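Local coordinates for protein neurotoxin (Clostridium botulinum, PDB 2QN0) that acts as the zinc protease light chain of botulinum neurotoxin type C1, thought to cleave the neuronal SNARE proteins syntaxin and SNAP-25, at residues I249-F257 with Y375-V383; F37-V45 with I107-P115. All blocks are in the same frame, centred on the assembly; numbering follows the deposited sequence.

Contact 1. Residues I249-F257 with Y375-V383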
loop_
_atom_site.group_PDB
_atom_site.type_symbol
_atom_site.label_atom_id
_atom_site.label_comp_id
_atom_site.label_asym_id
_atom_site.label_seq_id
_atom_site.Cartn_x
_atom_site.Cartn_y
_atom_site.Cartn_z
ATOM N N ILE A 249 -20.132 -0.028 6.532
ATOM C CA ILE A 249 -20.996 -0.494 7.607
ATOM C C ILE A 249 -20.792 0.510 8.743
ATOM O O ILE A 249 -19.661 0.771 9.159
ATOM C CB ILE A 249 -20.653 -1.936 8.069
ATOM C CG1 ILE A 249 -21.540 -2.314 9.259
ATOM C CG2 ILE A 249 -19.171 -2.056 8.420
ATOM C CD1 ILE A 249 -21.384 -3.754 9.704
ATOM N N SER A 250 -21.882 1.105 9.222
ATOM C CA SER A 250 -21.789 2.101 10.288
ATOM C C SER A 250 -21.332 1.473 11.595
ATOM O O SER A 250 -21.973 0.563 12.123
ATOM C CB SER A 250 -23.137 2.807 10.468
ATOM O OG SER A 250 -23.418 3.606 9.332
ATOM N N SER A 251 -20.214 1.978 12.114
ATOM C CA SER A 251 -19.621 1.445 13.333
ATOM C C SER A 251 -19.163 2.553 14.278
ATOM O O SER A 251 -19.433 3.730 14.056
ATOM C CB SER A 251 -18.404 0.584 12.973
ATOM O OG SER A 251 -18.666 -0.251 11.857
ATOM N N VAL A 252 -18.455 2.150 15.328
ATOM C CA VAL A 252 -17.930 3.092 16.307
ATOM C C VAL A 252 -16.531 2.673 16.741
ATOM O O VAL A 252 -16.134 1.520 16.594
ATOM C CB VAL A 252 -18.813 3.157 17.578
ATOM C CG1 VAL A 252 -20.224 3.620 17.217
ATOM C CG2 VAL A 252 -18.843 1.799 18.260
ATOM N N THR A 253 -15.786 3.631 17.274
ATOM C CA THR A 253 -14.442 3.375 17.766
ATOM C C THR A 253 -14.070 4.600 18.589
ATOM O O THR A 253 -14.837 5.562 18.655
ATOM C CB THR A 253 -13.432 3.179 16.605
ATOM O OG1 THR A 253 -12.180 2.721 17.135
ATOM C CG2 THR A 253 -13.216 4.483 15.848
ATOM N N SER A 254 -12.910 4.568 19.228
ATOM C CA SER A 254 -12.487 5.705 20.029
ATOM C C SER A 254 -11.034 6.038 19.723
ATOM O O SER A 254 -10.156 5.176 19.817
ATOM C CB SER A 254 -12.686 5.400 21.515
ATOM O OG SER A 254 -12.074 4.178 21.877
ATOM N N ASN A 255 -10.797 7.291 19.339
ATOM C CA ASN A 255 -9.462 7.763 18.987
ATOM C C ASN A 255 -8.531 7.890 20.180
ATOM O O ASN A 255 -8.819 7.390 21.268
ATOM C CB ASN A 255 -9.548 9.110 18.261
ATOM C CG ASN A 255 -10.162 10.194 19.117
ATOM O OD1 ASN A 255 -9.736 10.418 20.244
ATOM N ND2 ASN A 255 -11.165 10.879 18.582
ATOM N N ILE A 256 -7.409 8.571 19.960
ATOM C CA ILE A 256 -6.394 8.773 20.988
ATOM C C ILE A 256 -6.819 9.743 22.093
ATOM O O ILE A 256 -6.135 9.871 23.109
ATOM C CB ILE A 256 -5.072 9.280 20.359
ATOM C CG1 ILE A 256 -5.276 10.664 19.740
ATOM C CG2 ILE A 256 -4.609 8.313 19.282
ATOM C CD1 ILE A 256 -4.018 11.254 19.122
ATOM N N PHE A 257 -7.946 10.420 21.887
ATOM C CA PHE A 257 -8.471 11.376 22.859
ATOM C C PHE A 257 -9.967 11.176 23.111
ATOM O O PHE A 257 -10.368 10.721 24.183
ATOM C CB PHE A 257 -8.236 12.811 22.378
ATOM C CG PHE A 257 -6.785 13.178 22.233
ATOM C CD1 PHE A 257 -5.910 13.049 23.307
ATOM C CD2 PHE A 257 -6.299 13.672 21.028
ATOM C CE1 PHE A 257 -4.568 13.407 23.181
ATOM C CE2 PHE A 257 -4.961 14.032 20.891
ATOM C CZ PHE A 257 -4.093 13.900 21.970
ATOM N N TYR A 375 -9.647 -3.992 13.297
ATOM C CA TYR A 375 -9.230 -2.763 12.632
ATOM C C TYR A 375 -9.638 -1.537 13.452
ATOM O O TYR A 375 -8.911 -0.546 13.507
ATOM C CB TYR A 375 -9.855 -2.685 11.237
ATOM C CG TYR A 375 -9.489 -1.431 10.478
ATOM C CD1 TYR A 375 -8.193 -1.233 10.000
ATOM C CD2 TYR A 375 -10.437 -0.432 10.247
ATOM C CE1 TYR A 375 -7.850 -0.066 9.308
ATOM C CE2 TYR A 375 -10.104 0.732 9.556
ATOM C CZ TYR A 375 -8.808 0.907 9.090
ATOM O OH TYR A 375 -8.475 2.055 8.406
ATOM N N LEU A 376 -10.801 -1.604 14.093
ATOM C CA LEU A 376 -11.284 -0.484 14.895
ATOM C C LEU A 376 -10.928 -0.564 16.379
ATOM O O LEU A 376 -11.654 -0.033 17.222
ATOM C CB LEU A 376 -12.803 -0.336 14.736
ATOM C CG LEU A 376 -13.284 -0.000 13.320
ATOM C CD1 LEU A 376 -14.808 0.122 13.315
ATOM C CD2 LEU A 376 -12.634 1.296 12.843
ATOM N N SER A 377 -9.824 -1.232 16.703
ATOM C CA SER A 377 -9.388 -1.324 18.097
ATOM C C SER A 377 -9.182 0.097 18.596
ATOM O O SER A 377 -8.740 0.963 17.840
ATOM C CB SER A 377 -8.052 -2.075 18.212
ATOM O OG SER A 377 -8.213 -3.485 18.167
ATOM N N ASN A 378 -9.508 0.350 19.859
ATOM C CA ASN A 378 -9.299 1.684 20.403
ATOM C C ASN A 378 -7.797 1.933 20.357
ATOM O O ASN A 378 -7.009 0.999 20.489
ATOM C CB ASN A 378 -9.793 1.767 21.844
ATOM C CG ASN A 378 -11.275 1.508 21.962
ATOM O OD1 ASN A 378 -12.040 1.795 21.041
ATOM N ND2 ASN A 378 -11.694 0.978 23.104
ATOM N N VAL A 379 -7.399 3.182 20.159
ATOM C CA VAL A 379 -5.981 3.497 20.094
ATOM C C VAL A 379 -5.572 4.496 21.164
ATOM O O VAL A 379 -6.409 5.189 21.742
ATOM C CB VAL A 379 -5.589 4.041 18.702
ATOM C CG1 VAL A 379 -5.887 2.986 17.639
ATOM C CG2 VAL A 379 -6.347 5.324 18.403
ATOM N N TYR A 380 -4.276 4.552 21.430
ATOM C CA TYR A 380 -3.739 5.454 22.437
ATOM C C TYR A 380 -2.732 6.381 21.778
ATOM O O TYR A 380 -2.777 6.580 20.566
ATOM C CB TYR A 380 -3.082 4.638 23.549
ATOM C CG TYR A 380 -4.044 3.684 24.215
ATOM C CD1 TYR A 380 -4.971 4.138 25.152
ATOM C CD2 TYR A 380 -4.054 2.330 23.882
ATOM C CE1 TYR A 380 -5.885 3.266 25.742
ATOM C CE2 TYR A 380 -4.963 1.451 24.463
ATOM C CZ TYR A 380 -5.875 1.924 25.392
ATOM O OH TYR A 380 -6.770 1.052 25.970
ATOM N N THR A 381 -1.824 6.956 22.560
ATOM C CA THR A 381 -0.844 7.860 21.974
ATOM C C THR A 381 0.124 7.074 21.099
ATOM O O THR A 381 0.664 6.055 21.522
ATOM C CB THR A 381 -0.039 8.609 23.056
ATOM O OG1 THR A 381 -0.944 9.271 23.948
ATOM C CG2 THR A 381 0.864 9.653 22.413
ATOM N N PRO A 382 0.340 7.531 19.858
ATOM C CA PRO A 382 1.253 6.855 18.933
ATOM C C PRO A 382 2.687 6.907 19.452
ATOM O O PRO A 382 3.055 7.828 20.184
ATOM C CB PRO A 382 1.098 7.659 17.640
ATOM C CG PRO A 382 -0.273 8.248 17.751
ATOM C CD PRO A 382 -0.330 8.662 19.194
ATOM N N VAL A 383 3.485 5.915 19.077
ATOM C CA VAL A 383 4.882 5.871 19.491
ATOM C C VAL A 383 5.765 5.713 18.263
ATOM O O VAL A 383 5.284 5.408 17.172
ATOM C CB VAL A 383 5.168 4.688 20.456
ATOM C CG1 VAL A 383 4.397 4.875 21.757
ATOM C CG2 VAL A 383 4.794 3.364 19.800
HETATM O O HOH W 1 -9.716 3.423 16.633
#
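Ile256, which packs on Val379, lays its CG1 branch over one face of the neighbouring Phe257 ring. CG1 of Ile256 stands 3.4 Å above that ring plane, offset toward the rim. The Asn378 amide turns its OD1 end toward the Ser254 hydroxyl. The modelled atoms are too close there, so the details of that bond are doubtful. The carbonyl of Leu376 is a third flat group. Thr253 OG1 donates to Leu376 O at 2.8 Å. The donor stands above the carbonyl plane, 47° out of it, and does not lie on a lone pair. A chi1 of -171° swings OG1 away from the Thr253 backbone N and over to this carbonyl. The same OG1 accepts from a water at 2.6 Å. That water also donates to Ser377 O at 2.9 Å, so the hydroxyl holds Leu376 O directly and Ser377 O through the water.

Carbon contacts flank these bonds. Leu376 CD1 meets Ser251 CB at 3.6 Å. Ile256 CG2 packs on Val379 CG2, the two side chains crossing at a slant, though their exact spacing is uncertain. The backbone adds one weak bond, Val379 N to Ser254 O at 3.4 Å.

The contact joins a loop to the end of a beta hairpin. Strand 248-253 pairs antiparallel with strand 261-266, and Thr253 also touches Tyr261 there. The loop follows helix 360-366. Its Tyr375 packs on strand 261-266 through Leu265, and on helix 267-273 through Phe273 and the zinc ligand Glu269.

Contact 2. Residues F37-V45 with I107-P115; sequences FRITGNIWV and IYRLSTDIP
Ile43 reaches Leu110 with an extended side chain: chi1 of -62° puts CG1 beside its backbone N, and chi2 of 177° carries CD1 on to 4.0 Å from Leu110 CB. The rotamer of Thr40 points its methyl at the helix, where CG2 meets Ile107 CG2 at 3.7 Å. Thr40 and Ile43 belong to a beta hairpin of strands 34-38 and 43-46, with a type II' turn from Thr40 to Ile43. A classic beta bulge sets Ile39 and Thr40 against Ile43. The hairpin end packs on the last turns of helix 101-112, and strand 43-45 runs at 86° to helix segment 107-112.

The turn also binds the C-terminal end of the helix. Asn42 N donates to Ser111 O at 3.0 Å, tilted only slightly from the carbonyl plane. Gly41 CA makes a CA-H...O contact with the same oxygen. Ser111 OG bonds back to Ile107 O at 2.7 Å, on the face opposite the helical N-H of Ser111. Leu110 also packs on Leu231 and Met235 of helix 223-238. Two waters bridge the segments. One lies between Thr40 OG1 and Ser111 OG. The other donates to Asn42 OD1 at 2.9 Å and to Thr112 O at 3.1 Å.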
loop_
_atom_site.group_PDB
_atom_site.type_symbol
_atom_site.label_atom_id
_atom_site.label_comp_id
_atom_site.label_asym_id
_atom_site.label_seq_id
_atom_site.Cartn_x
_atom_site.Cartn_y
_atom_site.Cartn_z
ATOM N N PHE A 37 13.362 5.951 -6.336
ATOM C CA PHE A 37 14.222 4.776 -6.220
ATOM C C PHE A 37 13.423 3.486 -6.408
ATOM O O PHE A 37 12.344 3.333 -5.836
ATOM C CB PHE A 37 14.871 4.761 -4.837
ATOM C CG PHE A 37 15.544 6.056 -4.473
ATOM C CD1 PHE A 37 16.924 6.197 -4.595
ATOM C CD2 PHE A 37 14.792 7.146 -4.046
ATOM C CE1 PHE A 37 17.546 7.411 -4.297
ATOM C CE2 PHE A 37 15.401 8.365 -3.747
ATOM C CZ PHE A 37 16.787 8.495 -3.875
ATOM N N ARG A 38 13.959 2.558 -7.194
ATOM C CA ARG A 38 13.273 1.289 -7.444
ATOM C C ARG A 38 13.598 0.277 -6.345
ATOM O O ARG A 38 14.731 -0.197 -6.243
ATOM C CB ARG A 38 13.686 0.721 -8.811
ATOM C CG ARG A 38 12.880 -0.507 -9.261
ATOM C CD ARG A 38 13.647 -1.343 -10.298
ATOM N NE ARG A 38 13.966 -0.601 -11.519
ATOM C CZ ARG A 38 13.141 -0.454 -12.554
ATOM N NH1 ARG A 38 11.932 -0.999 -12.530
ATOM N NH2 ARG A 38 13.532 0.237 -13.619
ATOM N N ILE A 39 12.606 -0.045 -5.517
ATOM C CA ILE A 39 12.798 -1.011 -4.439
ATOM C C ILE A 39 13.075 -2.373 -5.069
ATOM O O ILE A 39 14.046 -3.051 -4.729
ATOM C CB ILE A 39 11.537 -1.097 -3.538
ATOM C CG1 ILE A 39 11.289 0.261 -2.877
ATOM C CG2 ILE A 39 11.712 -2.195 -2.491
ATOM C CD1 ILE A 39 10.061 0.308 -1.984
ATOM N N THR A 40 12.203 -2.766 -5.990
ATOM C CA THR A 40 12.348 -4.019 -6.720
ATOM C C THR A 40 11.269 -4.057 -7.794
ATOM O O THR A 40 10.152 -3.596 -7.575
ATOM C CB THR A 40 12.221 -5.255 -5.797
ATOM O OG1 THR A 40 12.497 -6.440 -6.555
ATOM C CG2 THR A 40 10.823 -5.356 -5.203
ATOM N N GLY A 41 11.610 -4.577 -8.967
ATOM C CA GLY A 41 10.635 -4.644 -10.040
ATOM C C GLY A 41 9.909 -3.335 -10.294
ATOM O O GLY A 41 10.534 -2.283 -10.463
ATOM N N ASN A 42 8.580 -3.391 -10.298
ATOM C CA ASN A 42 7.772 -2.213 -10.568
ATOM C C ASN A 42 7.301 -1.456 -9.326
ATOM O O ASN A 42 6.315 -0.724 -9.376
ATOM C CB ASN A 42 6.576 -2.613 -11.435
ATOM C CG ASN A 42 7.000 -3.261 -12.749
ATOM O OD1 ASN A 42 6.407 -4.245 -13.189
ATOM N ND2 ASN A 42 8.026 -2.701 -13.382
ATOM N N ILE A 43 8.003 -1.637 -8.212
ATOM C CA ILE A 43 7.670 -0.927 -6.980
ATOM C C ILE A 43 8.727 0.159 -6.776
ATOM O O ILE A 43 9.916 -0.141 -6.658
ATOM C CB ILE A 43 7.701 -1.848 -5.747
ATOM C CG1 ILE A 43 6.658 -2.964 -5.888
ATOM C CG2 ILE A 43 7.416 -1.022 -4.486
ATOM C CD1 ILE A 43 6.688 -3.966 -4.741
ATOM N N TRP A 44 8.286 1.411 -6.737
ATOM C CA TRP A 44 9.184 2.546 -6.556
ATOM C C TRP A 44 8.860 3.311 -5.286
ATOM O O TRP A 44 7.753 3.221 -4.757
ATOM C CB TRP A 44 9.058 3.517 -7.731
ATOM C CG TRP A 44 9.563 2.984 -9.029
ATOM C CD1 TRP A 44 8.957 2.063 -9.838
ATOM C CD2 TRP A 44 10.798 3.329 -9.661
ATOM N NE1 TRP A 44 9.743 1.813 -10.941
ATOM C CE2 TRP A 44 10.880 2.576 -10.855
ATOM C CE3 TRP A 44 11.847 4.202 -9.334
ATOM C CZ2 TRP A 44 11.972 2.669 -11.726
ATOM C CZ3 TRP A 44 12.937 4.294 -10.202
ATOM C CH2 TRP A 44 12.988 3.531 -11.383
ATOM N N VAL A 45 9.837 4.066 -4.795
ATOM C CA VAL A 45 9.624 4.886 -3.617
ATOM C C VAL A 45 10.137 6.300 -3.870
ATOM O O VAL A 45 11.235 6.488 -4.398
ATOM C CB VAL A 45 10.329 4.304 -2.364
ATOM C CG1 VAL A 45 11.815 4.139 -2.618
ATOM C CG2 VAL A 45 10.097 5.227 -1.166
ATOM N N ILE A 107 5.325 -9.234 -2.333
ATOM C CA ILE A 107 6.236 -8.349 -3.052
ATOM C C ILE A 107 6.395 -8.785 -4.508
ATOM O O ILE A 107 6.416 -7.957 -5.422
ATOM C CB ILE A 107 7.622 -8.315 -2.365
ATOM C CG1 ILE A 107 7.481 -7.711 -0.965
ATOM C CG2 ILE A 107 8.605 -7.492 -3.196
ATOM C CD1 ILE A 107 8.735 -7.814 -0.102
ATOM N N TYR A 108 6.505 -10.091 -4.725
ATOM C CA TYR A 108 6.657 -10.616 -6.074
ATOM C C TYR A 108 5.483 -10.194 -6.953
ATOM O O TYR A 108 5.666 -9.680 -8.057
ATOM C CB TYR A 108 6.740 -12.143 -6.044
ATOM C CG TYR A 108 6.751 -12.765 -7.420
ATOM C CD1 TYR A 108 7.897 -12.735 -8.214
ATOM C CD2 TYR A 108 5.594 -13.335 -7.954
ATOM C CE1 TYR A 108 7.891 -13.257 -9.510
ATOM C CE2 TYR A 108 5.577 -13.857 -9.246
ATOM C CZ TYR A 108 6.728 -13.813 -10.017
ATOM O OH TYR A 108 6.710 -14.318 -11.297
ATOM N N ARG A 109 4.268 -10.412 -6.464
ATOM C CA ARG A 109 3.089 -10.058 -7.245
ATOM C C ARG A 109 2.997 -8.567 -7.536
ATOM O O ARG A 109 2.795 -8.162 -8.679
ATOM C CB ARG A 109 1.822 -10.541 -6.534
ATOM C CG ARG A 109 1.795 -12.052 -6.358
ATOM C CD ARG A 109 0.453 -12.550 -5.860
ATOM N NE ARG A 109 0.523 -13.970 -5.522
ATOM C CZ ARG A 109 -0.529 -14.732 -5.247
ATOM N NH1 ARG A 109 -1.751 -14.220 -5.273
ATOM N NH2 ARG A 109 -0.353 -16.009 -4.933
ATOM N N LEU A 110 3.148 -7.743 -6.506
ATOM C CA LEU A 110 3.071 -6.298 -6.694
ATOM C C LEU A 110 4.171 -5.733 -7.594
ATOM O O LEU A 110 3.962 -4.733 -8.279
ATOM C CB LEU A 110 3.121 -5.586 -5.341
ATOM C CG LEU A 110 1.859 -5.694 -4.480
ATOM C CD1 LEU A 110 2.104 -5.033 -3.129
ATOM C CD2 LEU A 110 0.695 -5.019 -5.198
ATOM N N SER A 111 5.334 -6.372 -7.598
ATOM C CA SER A 111 6.451 -5.881 -8.397
ATOM C C SER A 111 6.564 -6.521 -9.768
ATOM O O SER A 111 7.387 -6.094 -10.574
ATOM C CB SER A 111 7.769 -6.090 -7.641
ATOM O OG SER A 111 8.088 -7.468 -7.544
ATOM N N THR A 112 5.736 -7.528 -10.038
ATOM C CA THR A 112 5.783 -8.227 -11.320
ATOM C C THR A 112 4.528 -8.073 -12.176
ATOM O O THR A 112 4.622 -7.741 -13.357
ATOM C CB THR A 112 6.045 -9.731 -11.108
ATOM O OG1 THR A 112 7.252 -9.899 -10.354
ATOM C CG2 THR A 112 6.188 -10.440 -12.446
ATOM N N ASP A 113 3.355 -8.330 -11.603
ATOM C CA ASP A 113 2.124 -8.194 -12.378
ATOM C C ASP A 113 1.806 -6.725 -12.591
ATOM O O ASP A 113 2.117 -5.887 -11.749
ATOM C CB ASP A 113 0.955 -8.905 -11.687
ATOM C CG ASP A 113 1.039 -10.416 -11.823
ATOM O OD1 ASP A 113 1.572 -10.885 -12.849
ATOM O OD2 ASP A 113 0.566 -11.136 -10.922
ATOM N N ILE A 114 1.185 -6.414 -13.723
ATOM C CA ILE A 114 0.873 -5.031 -14.046
ATOM C C ILE A 114 -0.610 -4.756 -14.274
ATOM O O ILE A 114 -1.399 -5.670 -14.513
ATOM C CB ILE A 114 1.608 -4.596 -15.332
ATOM C CG1 ILE A 114 1.066 -5.387 -16.527
ATOM C CG2 ILE A 114 3.108 -4.854 -15.194
ATOM C CD1 ILE A 114 1.435 -4.794 -17.880
ATOM N N PRO A 115 -1.009 -3.480 -14.181
ATOM C CA PRO A 115 -2.409 -3.117 -14.404
ATOM C C PRO A 115 -2.688 -3.409 -15.872
ATOM O O PRO A 115 -1.784 -3.303 -16.704
ATOM C CB PRO A 115 -2.421 -1.614 -14.150
ATOM C CG PRO A 115 -1.339 -1.429 -13.137
ATOM C CD PRO A 115 -0.245 -2.331 -13.661
HETATM O O HOH W 2 10.688 -7.778 -8.314
HETATM O O HOH W 3 6.760 -6.373 -15.164
#

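The two contacts lie on opposite sides of the centre of the chain. Their centres are 32 Å apart, their nearest atoms are about 17 Å apart, and they do not touch. The zinc, bound by His229, His233 and Glu269, relates them. In contact 1 the side chain of Leu376 is about 10 Å from the metal, and in contact 2 that of Leu110 is about 13 Å away. Neither contact binds zinc. Contact 2 packs on helix 223-238, which carries the two histidines of the HExxH motif. Contact 1 adjoins helix 267-273, which carries Glu269. Each contact packs against a different ligand-bearing helix without reaching the metal.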